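Local coordinates for PfkB (Polaromonas sp. JS666, PDB 4DU5), which probably transfers phosphate from ATP to a sugar or related small molecule, as other carbohydrate kinases of the pfkB family do, at residues A65-L73 against G324-N332; G76-D84 against A136-D144. All blocks are in the same frame, centred on the assembly; numbering follows the deposited sequence.

Interaction 1. Residues A65-L73 against G324-N332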
loop_
_atom_site.group_PDB
_atom_site.type_symbol
_atom_site.label_atom_id
_atom_site.label_comp_id
_atom_site.label_asym_id
_atom_site.label_seq_id
_atom_site.Cartn_x
_atom_site.Cartn_y
_atom_site.Cartn_z
ATOM N N ALA A 65 4.375 -18.696 -14.461
ATOM C CA ALA A 65 5.571 -18.314 -15.184
ATOM C C ALA A 65 6.825 -18.785 -14.437
ATOM O O ALA A 65 7.688 -19.367 -15.022
ATOM C CB ALA A 65 5.573 -16.845 -15.424
ATOM N N ILE A 66 6.901 -18.557 -13.144
ATOM C CA ILE A 66 8.005 -19.050 -12.298
ATOM C C ILE A 66 8.231 -20.588 -12.332
ATOM O O ILE A 66 9.353 -21.062 -12.270
ATOM C CB ILE A 66 7.740 -18.671 -10.816
ATOM C CG1 ILE A 66 7.602 -17.155 -10.616
ATOM C CG2 ILE A 66 8.775 -19.307 -9.883
ATOM C CD1 ILE A 66 7.578 -16.743 -9.113
ATOM N N GLY A 67 7.156 -21.356 -12.373
ATOM C CA GLY A 67 7.252 -22.807 -12.498
ATOM C C GLY A 67 7.755 -23.271 -13.852
ATOM O O GLY A 67 8.723 -24.017 -13.921
ATOM N N LEU A 68 7.093 -22.840 -14.924
ATOM C CA LEU A 68 7.605 -23.033 -16.268
ATOM C C LEU A 68 9.041 -22.596 -16.452
ATOM O O LEU A 68 9.759 -23.247 -17.199
ATOM C CB LEU A 68 6.788 -22.275 -17.299
ATOM C CG LEU A 68 5.301 -22.483 -17.466
ATOM C CD1 LEU A 68 4.816 -21.577 -18.602
ATOM C CD2 LEU A 68 4.961 -23.945 -17.744
ATOM N N ALA A 69 9.461 -21.488 -15.838
ATOM C CA ALA A 69 10.856 -21.048 -15.960
ATOM C C ALA A 69 11.823 -21.957 -15.171
ATOM O O ALA A 69 12.947 -22.250 -15.626
ATOM C CB ALA A 69 11.014 -19.616 -15.557
ATOM N N ARG A 70 11.394 -22.408 -13.998
ATOM C CA ARG A 70 12.192 -23.370 -13.227
ATOM C C ARG A 70 12.274 -24.740 -13.903
ATOM O O ARG A 70 13.165 -25.518 -13.612
ATOM C CB ARG A 70 11.677 -23.532 -11.791
ATOM C CG ARG A 70 11.828 -22.278 -10.950
ATOM C CD ARG A 70 11.076 -22.435 -9.653
ATOM N NE ARG A 70 11.336 -21.329 -8.751
ATOM C CZ ARG A 70 10.903 -21.281 -7.489
ATOM N NH1 ARG A 70 10.184 -22.283 -6.980
ATOM N NH2 ARG A 70 11.181 -20.227 -6.724
ATOM N N LEU A 71 11.336 -25.042 -14.778
ATOM C CA LEU A 71 11.402 -26.303 -15.493
ATOM C C LEU A 71 12.285 -26.202 -16.736
ATOM O O LEU A 71 12.410 -27.158 -17.465
ATOM C CB LEU A 71 9.993 -26.851 -15.837
ATOM C CG LEU A 71 9.141 -27.411 -14.682
ATOM C CD1 LEU A 71 7.920 -28.081 -15.191
ATOM C CD2 LEU A 71 9.931 -28.367 -13.824
ATOM N N GLY A 72 12.898 -25.050 -16.968
ATOM C CA GLY A 72 13.823 -24.891 -18.082
ATOM C C GLY A 72 13.282 -24.122 -19.279
ATOM O O GLY A 72 14.037 -23.754 -20.147
ATOM N N LEU A 73 11.982 -23.875 -19.337
ATOM C CA LEU A 73 11.377 -23.185 -20.463
ATOM C C LEU A 73 11.709 -21.690 -20.543
ATOM O O LEU A 73 11.995 -21.020 -19.544
ATOM C CB LEU A 73 9.860 -23.344 -20.414
ATOM C CG LEU A 73 9.164 -24.567 -21.010
ATOM C CD1 LEU A 73 9.289 -25.797 -20.092
ATOM C CD2 LEU A 73 7.727 -24.224 -21.275
ATOM N N GLY A 324 7.992 -23.394 -3.906
ATOM C CA GLY A 324 7.833 -24.845 -3.994
ATOM C C GLY A 324 7.328 -25.340 -5.357
ATOM O O GLY A 324 6.687 -26.427 -5.471
ATOM N N LEU A 325 7.566 -24.552 -6.403
ATOM C CA LEU A 325 7.359 -25.104 -7.732
ATOM C C LEU A 325 8.706 -25.690 -8.090
ATOM O O LEU A 325 9.727 -25.035 -7.846
ATOM C CB LEU A 325 6.869 -24.048 -8.739
ATOM C CG LEU A 325 5.395 -24.130 -9.165
ATOM C CD1 LEU A 325 4.431 -24.389 -8.016
ATOM C CD2 LEU A 325 5.012 -22.877 -9.868
ATOM N N PRO A 326 8.729 -26.935 -8.608
ATOM C CA PRO A 326 9.970 -27.709 -8.789
ATOM C C PRO A 326 10.958 -27.231 -9.863
ATOM O O PRO A 326 10.558 -26.699 -10.891
ATOM C CB PRO A 326 9.462 -29.107 -9.158
ATOM C CG PRO A 326 8.078 -28.909 -9.654
ATOM C CD PRO A 326 7.536 -27.756 -8.878
ATOM N N THR A 327 12.247 -27.432 -9.593
ATOM C CA THR A 327 13.270 -27.412 -10.635
ATOM C C THR A 327 13.096 -28.659 -11.500
ATOM O O THR A 327 12.531 -29.659 -11.054
ATOM C CB THR A 327 14.691 -27.416 -10.034
ATOM O OG1 THR A 327 14.812 -26.355 -9.092
ATOM C CG2 THR A 327 15.763 -27.202 -11.122
ATOM N N ARG A 328 13.551 -28.576 -12.746
ATOM C CA ARG A 328 13.713 -29.737 -13.603
ATOM C C ARG A 328 14.299 -30.888 -12.809
ATOM O O ARG A 328 13.875 -32.034 -12.936
ATOM C CB ARG A 328 14.673 -29.420 -14.733
ATOM C CG ARG A 328 14.531 -30.358 -15.857
ATOM C CD ARG A 328 13.534 -29.813 -16.846
ATOM N NE ARG A 328 12.519 -30.813 -17.156
ATOM C CZ ARG A 328 11.544 -30.671 -18.054
ATOM N NH1 ARG A 328 11.420 -29.550 -18.767
ATOM N NH2 ARG A 328 10.685 -31.677 -18.238
ATOM N N ALA A 329 15.286 -30.564 -11.982
ATOM C CA ALA A 329 15.986 -31.564 -11.214
ATOM C C ALA A 329 15.051 -32.276 -10.245
ATOM O O ALA A 329 14.934 -33.501 -10.317
ATOM C CB ALA A 329 17.161 -30.957 -10.509
ATOM N N GLU A 330 14.362 -31.536 -9.372
ATOM C CA GLU A 330 13.383 -32.162 -8.446
ATOM C C GLU A 330 12.345 -32.959 -9.208
ATOM O O GLU A 330 11.738 -33.873 -8.668
ATOM C CB GLU A 330 12.667 -31.137 -7.567
ATOM C CG GLU A 330 13.512 -30.627 -6.436
ATOM C CD GLU A 330 13.680 -29.116 -6.476
ATOM O OE1 GLU A 330 13.777 -28.511 -5.383
ATOM O OE2 GLU A 330 13.711 -28.546 -7.603
ATOM N N LEU A 331 12.141 -32.584 -10.459
ATOM C CA LEU A 331 11.143 -33.195 -11.270
ATOM C C LEU A 331 11.716 -34.536 -11.715
ATOM O O LEU A 331 11.060 -35.571 -11.598
ATOM C CB LEU A 331 10.842 -32.296 -12.469
ATOM C CG LEU A 331 9.619 -32.519 -13.334
ATOM C CD1 LEU A 331 10.073 -32.576 -14.750
ATOM C CD2 LEU A 331 8.819 -33.781 -12.992
ATOM N N ASN A 332 12.951 -34.520 -12.201
ATOM C CA ASN A 332 13.585 -35.739 -12.686
ATOM C C ASN A 332 13.690 -36.867 -11.637
ATOM O O ASN A 332 13.663 -38.042 -11.992
ATOM C CB ASN A 332 14.914 -35.426 -13.342
ATOM C CG ASN A 332 14.748 -34.712 -14.661
ATOM O OD1 ASN A 332 13.897 -35.054 -15.469
ATOM N ND2 ASN A 332 15.569 -33.710 -14.884
#
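The guanidinium of Arg70 meets Leu325 at its edge, while CG2 of Ile66, from its own helix, lies over one face toward the rim. NH1 of Arg70 gives a hydrogen bond to O of Leu325 at 2.9 Å, close to the guanidinium plane and on a lone pair of the carbonyl. The Arg70 chain is extended from CG to NE, which lets NH1 reach the backbone of Leu325, with N of Gly324 also near the edge. NH2 of the same group forms a salt bridge with Glu97. Arg328 donates the opposite way across the contact, from 324-332 to 65-73. Its NH1 bonds O of Leu71 at 2.9 Å, in the carbonyl plane, with that oxygen tilted 25° from the guanidinium plane. Bends at chi2 (91°) and chi3 (-129°) bring CD and NH1 both close to this oxygen. Its NH2 has a salt bridge to Asp297. Between the two arginines, N of Arg328 donates to O of Arg70 at 3.2 Å. Apolar contacts accompany these bonds. CD2 of Leu325 rests on CA of Gly67 at 3.5 Å. CD2 of Leu71 lies by O of Pro326 and reaches CG of Leu331 at 4.2 Å. Leu71 and Pro326 also touch Ile311 of helix 301-316. Helix 60-70 closes in a Schellman motif, with Gly72 at positive phi. The arrangement is a Schellman-capped helix C-terminus joined to the start of a C-terminal helix, on the helical flank of the pfkB-family kinase fold.

Interaction 2. Residues G76-D84 against A136-D144; sequences GWASRLGTD and AASHMGVAD
Strand 75-81 passes the short 3-10 turn at 137-139 with CA of Arg80 4.5 Å from CA of Ala137, and no direct backbone hydrogen bond joins the segments. A water bridges them instead, donating to O of Arg80 and accepting from N of Ala137. Arg80 is the main contributor from its strand. Its CB packs against CB of Ala136 at 3.7 Å, and its CG lies 3.4 Å from CG of Met140, a selenomethionine. The two side chains run antiparallel alongside each other. The Met140 chain bends at its last torsion (chi3 75°), laying CE 3.6 Å from CA of Ser79. Arg80 bends at chi3 as well, turning its guanidinium toward Asp144. NH1 meets OD2 of Asp144 at 2.9 Å in a salt bridge whose hydrogen bond is weak. The carboxylate stands nearly upright to the guanidinium, their planes 83° apart. OD1 of Asp144 takes N of Gly141 at 3.0 Å, which steadies the acid. NH2 of Arg80 forms a salt bridge with Asp107 and NE bonds Gln110, so all three guanidinium nitrogens have a partner. With a leucine at Arg80, Asp144 and Asp107 would probably both lose their charged mate. Strand 75-81 runs between strands 27-32 and 100-106 of the large sheet. Leu81 packs on helix 85-95, whereas Met140 touches Phe32 of strand 27-32, and the loop 136-144 leads on to helix 147-150.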
loop_
_atom_site.group_PDB
_atom_site.type_symbol
_atom_site.label_atom_id
_atom_site.label_comp_id
_atom_site.label_asym_id
_atom_site.label_seq_id
_atom_site.Cartn_x
_atom_site.Cartn_y
_atom_site.Cartn_z
ATOM N N GLY A 76 8.433 -15.482 -21.286
ATOM C CA GLY A 76 8.353 -14.040 -21.275
ATOM C C GLY A 76 7.080 -13.570 -20.614
ATOM O O GLY A 76 5.989 -14.070 -20.940
ATOM N N TRP A 77 7.212 -12.602 -19.699
ATOM C CA TRP A 77 6.080 -12.007 -18.997
ATOM C C TRP A 77 5.811 -10.569 -19.412
ATOM O O TRP A 77 6.738 -9.770 -19.551
ATOM C CB TRP A 77 6.353 -12.048 -17.516
ATOM C CG TRP A 77 5.346 -11.337 -16.649
ATOM C CD1 TRP A 77 3.974 -11.378 -16.756
ATOM C CD2 TRP A 77 5.636 -10.516 -15.513
ATOM N NE1 TRP A 77 3.403 -10.615 -15.768
ATOM C CE2 TRP A 77 4.398 -10.070 -14.995
ATOM C CE3 TRP A 77 6.821 -10.101 -14.892
ATOM C CZ2 TRP A 77 4.317 -9.245 -13.886
ATOM C CZ3 TRP A 77 6.748 -9.269 -13.813
ATOM C CH2 TRP A 77 5.503 -8.854 -13.303
ATOM N N ALA A 78 4.545 -10.231 -19.595
ATOM C CA ALA A 78 4.168 -8.878 -19.946
ATOM C C ALA A 78 3.318 -8.252 -18.837
ATOM O O ALA A 78 2.309 -8.829 -18.411
ATOM C CB ALA A 78 3.413 -8.881 -21.233
ATOM N N SER A 79 3.718 -7.075 -18.367
ATOM C CA SER A 79 3.004 -6.401 -17.278
ATOM C C SER A 79 3.384 -4.892 -17.136
ATOM O O SER A 79 4.245 -4.360 -17.866
ATOM C CB SER A 79 3.225 -7.160 -15.960
ATOM O OG SER A 79 2.137 -7.022 -15.078
ATOM N N ARG A 80 2.721 -4.206 -16.206
ATOM C CA ARG A 80 3.117 -2.861 -15.817
ATOM C C ARG A 80 3.374 -2.941 -14.337
ATOM O O ARG A 80 2.757 -3.756 -13.658
ATOM C CB ARG A 80 1.987 -1.843 -16.063
ATOM C CG ARG A 80 1.431 -1.739 -17.492
ATOM C CD ARG A 80 0.571 -0.487 -17.604
ATOM N NE ARG A 80 1.458 0.670 -17.650
ATOM C CZ ARG A 80 1.891 1.229 -18.777
ATOM N NH1 ARG A 80 1.474 0.779 -19.945
ATOM N NH2 ARG A 80 2.735 2.235 -18.736
ATOM N N LEU A 81 4.277 -2.091 -13.855
ATOM C CA LEU A 81 4.558 -1.906 -12.436
ATOM C C LEU A 81 4.935 -0.446 -12.207
ATOM O O LEU A 81 5.412 0.221 -13.122
ATOM C CB LEU A 81 5.780 -2.735 -12.042
ATOM C CG LEU A 81 5.783 -4.262 -12.127
ATOM C CD1 LEU A 81 7.208 -4.759 -12.008
ATOM C CD2 LEU A 81 4.862 -4.832 -11.021
ATOM N N GLY A 82 4.778 0.049 -10.984
ATOM C CA GLY A 82 5.388 1.307 -10.625
ATOM C C GLY A 82 6.906 1.173 -10.572
ATOM O O GLY A 82 7.467 0.066 -10.709
ATOM N N THR A 83 7.583 2.305 -10.369
ATOM C CA THR A 83 9.035 2.322 -10.179
ATOM C C THR A 83 9.319 2.576 -8.714
ATOM O O THR A 83 10.458 2.918 -8.337
ATOM C CB THR A 83 9.709 3.421 -10.978
ATOM O OG1 THR A 83 9.222 4.681 -10.509
ATOM C CG2 THR A 83 9.434 3.261 -12.478
ATOM N N ASP A 84 8.276 2.420 -7.891
ATOM C CA ASP A 84 8.407 2.354 -6.426
ATOM C C ASP A 84 9.182 1.104 -6.021
ATOM O O ASP A 84 9.410 0.209 -6.858
ATOM C CB ASP A 84 7.032 2.332 -5.778
ATOM C CG ASP A 84 6.230 1.113 -6.169
ATOM O OD1 ASP A 84 5.665 1.078 -7.280
ATOM O OD2 ASP A 84 6.173 0.179 -5.362
ATOM N N ALA A 136 -0.792 -0.060 -11.730
ATOM C CA ALA A 136 -0.188 0.126 -13.040
ATOM C C ALA A 136 -0.703 -0.938 -13.998
ATOM O O ALA A 136 -1.246 -0.619 -15.037
ATOM C CB ALA A 136 1.327 0.097 -12.939
ATOM N N ALA A 137 -0.558 -2.204 -13.621
ATOM C CA ALA A 137 -1.125 -3.325 -14.373
ATOM C C ALA A 137 -2.599 -3.186 -14.729
ATOM O O ALA A 137 -2.994 -3.632 -15.789
ATOM C CB ALA A 137 -0.896 -4.635 -13.633
ATOM N N SER A 138 -3.430 -2.589 -13.880
ATOM C CA SER A 138 -4.844 -2.482 -14.273
ATOM C C SER A 138 -5.023 -1.560 -15.471
ATOM O O SER A 138 -6.025 -1.629 -16.175
ATOM C CB SER A 138 -5.786 -2.116 -13.115
ATOM O OG SER A 138 -5.732 -0.753 -12.772
ATOM N N HIS A 139 -4.026 -0.724 -15.727
ATOM C CA HIS A 139 -4.086 0.192 -16.848
ATOM C C HIS A 139 -3.774 -0.422 -18.215
ATOM O O HIS A 139 -3.883 0.268 -19.217
ATOM C CB HIS A 139 -3.208 1.419 -16.581
ATOM C CG HIS A 139 -3.786 2.339 -15.559
ATOM N ND1 HIS A 139 -4.638 3.371 -15.887
ATOM C CD2 HIS A 139 -3.684 2.347 -14.210
ATOM C CE1 HIS A 139 -5.022 3.988 -14.783
ATOM N NE2 HIS A 139 -4.458 3.384 -13.751
HETATM N N MSE A 140 -3.407 -1.698 -18.275
HETATM C CA MSE A 140 -3.070 -2.318 -19.571
HETATM C C MSE A 140 -4.282 -2.463 -20.485
HETATM O O MSE A 140 -5.408 -2.646 -20.010
HETATM C CB MSE A 140 -2.421 -3.685 -19.384
HETATM C CG MSE A 140 -1.261 -3.665 -18.447
HETATM SE SE MSE A 140 -0.654 -5.448 -17.901
HETATM C CE MSE A 140 0.254 -5.984 -19.578
ATOM N N GLY A 141 -4.042 -2.371 -21.787
ATOM C CA GLY A 141 -5.090 -2.523 -22.785
ATOM C C GLY A 141 -4.460 -2.989 -24.078
ATOM O O GLY A 141 -3.263 -3.225 -24.127
ATOM N N VAL A 142 -5.249 -3.103 -25.139
ATOM C CA VAL A 142 -4.724 -3.567 -26.436
ATOM C C VAL A 142 -3.448 -2.836 -26.922
ATOM O O VAL A 142 -2.579 -3.437 -27.582
ATOM C CB VAL A 142 -5.821 -3.533 -27.522
ATOM C CG1 VAL A 142 -7.035 -4.378 -27.073
ATOM C CG2 VAL A 142 -6.239 -2.091 -27.836
ATOM N N ALA A 143 -3.336 -1.552 -26.563
ATOM C CA ALA A 143 -2.198 -0.711 -26.945
ATOM C C ALA A 143 -0.879 -1.239 -26.369
ATOM O O ALA A 143 0.207 -0.923 -26.878
ATOM C CB ALA A 143 -2.448 0.759 -26.513
ATOM N N ASP A 144 -0.995 -2.056 -25.319
ATOM C CA ASP A 144 0.157 -2.594 -24.589
ATOM C C ASP A 144 0.802 -3.791 -25.287
ATOM O O ASP A 144 1.998 -4.005 -25.177
ATOM C CB ASP A 144 -0.238 -2.960 -23.147
ATOM C CG ASP A 144 -0.283 -1.740 -22.224
ATOM O OD1 ASP A 144 -1.340 -1.068 -22.129
ATOM O OD2 ASP A 144 0.757 -1.458 -21.591
HETATM O O HOH W 1 1.249 -3.215 -11.447
#

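Interaction 1 and interaction 2 use consecutive elements, helix 60-70 and strand 75-81, but their centres lie 25 Å apart and no further touch joins them. Interaction 2 is nested in the chain loop that interaction 1 closes. It is the more buried of the two, on a strand inside the large sheet. Interaction 1 is partly buried and brings the C-terminal region onto a helix end. Arginines matter in both. In interaction 1 they donate to backbone carbonyls, beside leucine packing, and find their carboxylates, Glu97 and Asp297, outside the two segments. In interaction 2 one arginine pairs with a carboxylate across the contact, and water links the backbones.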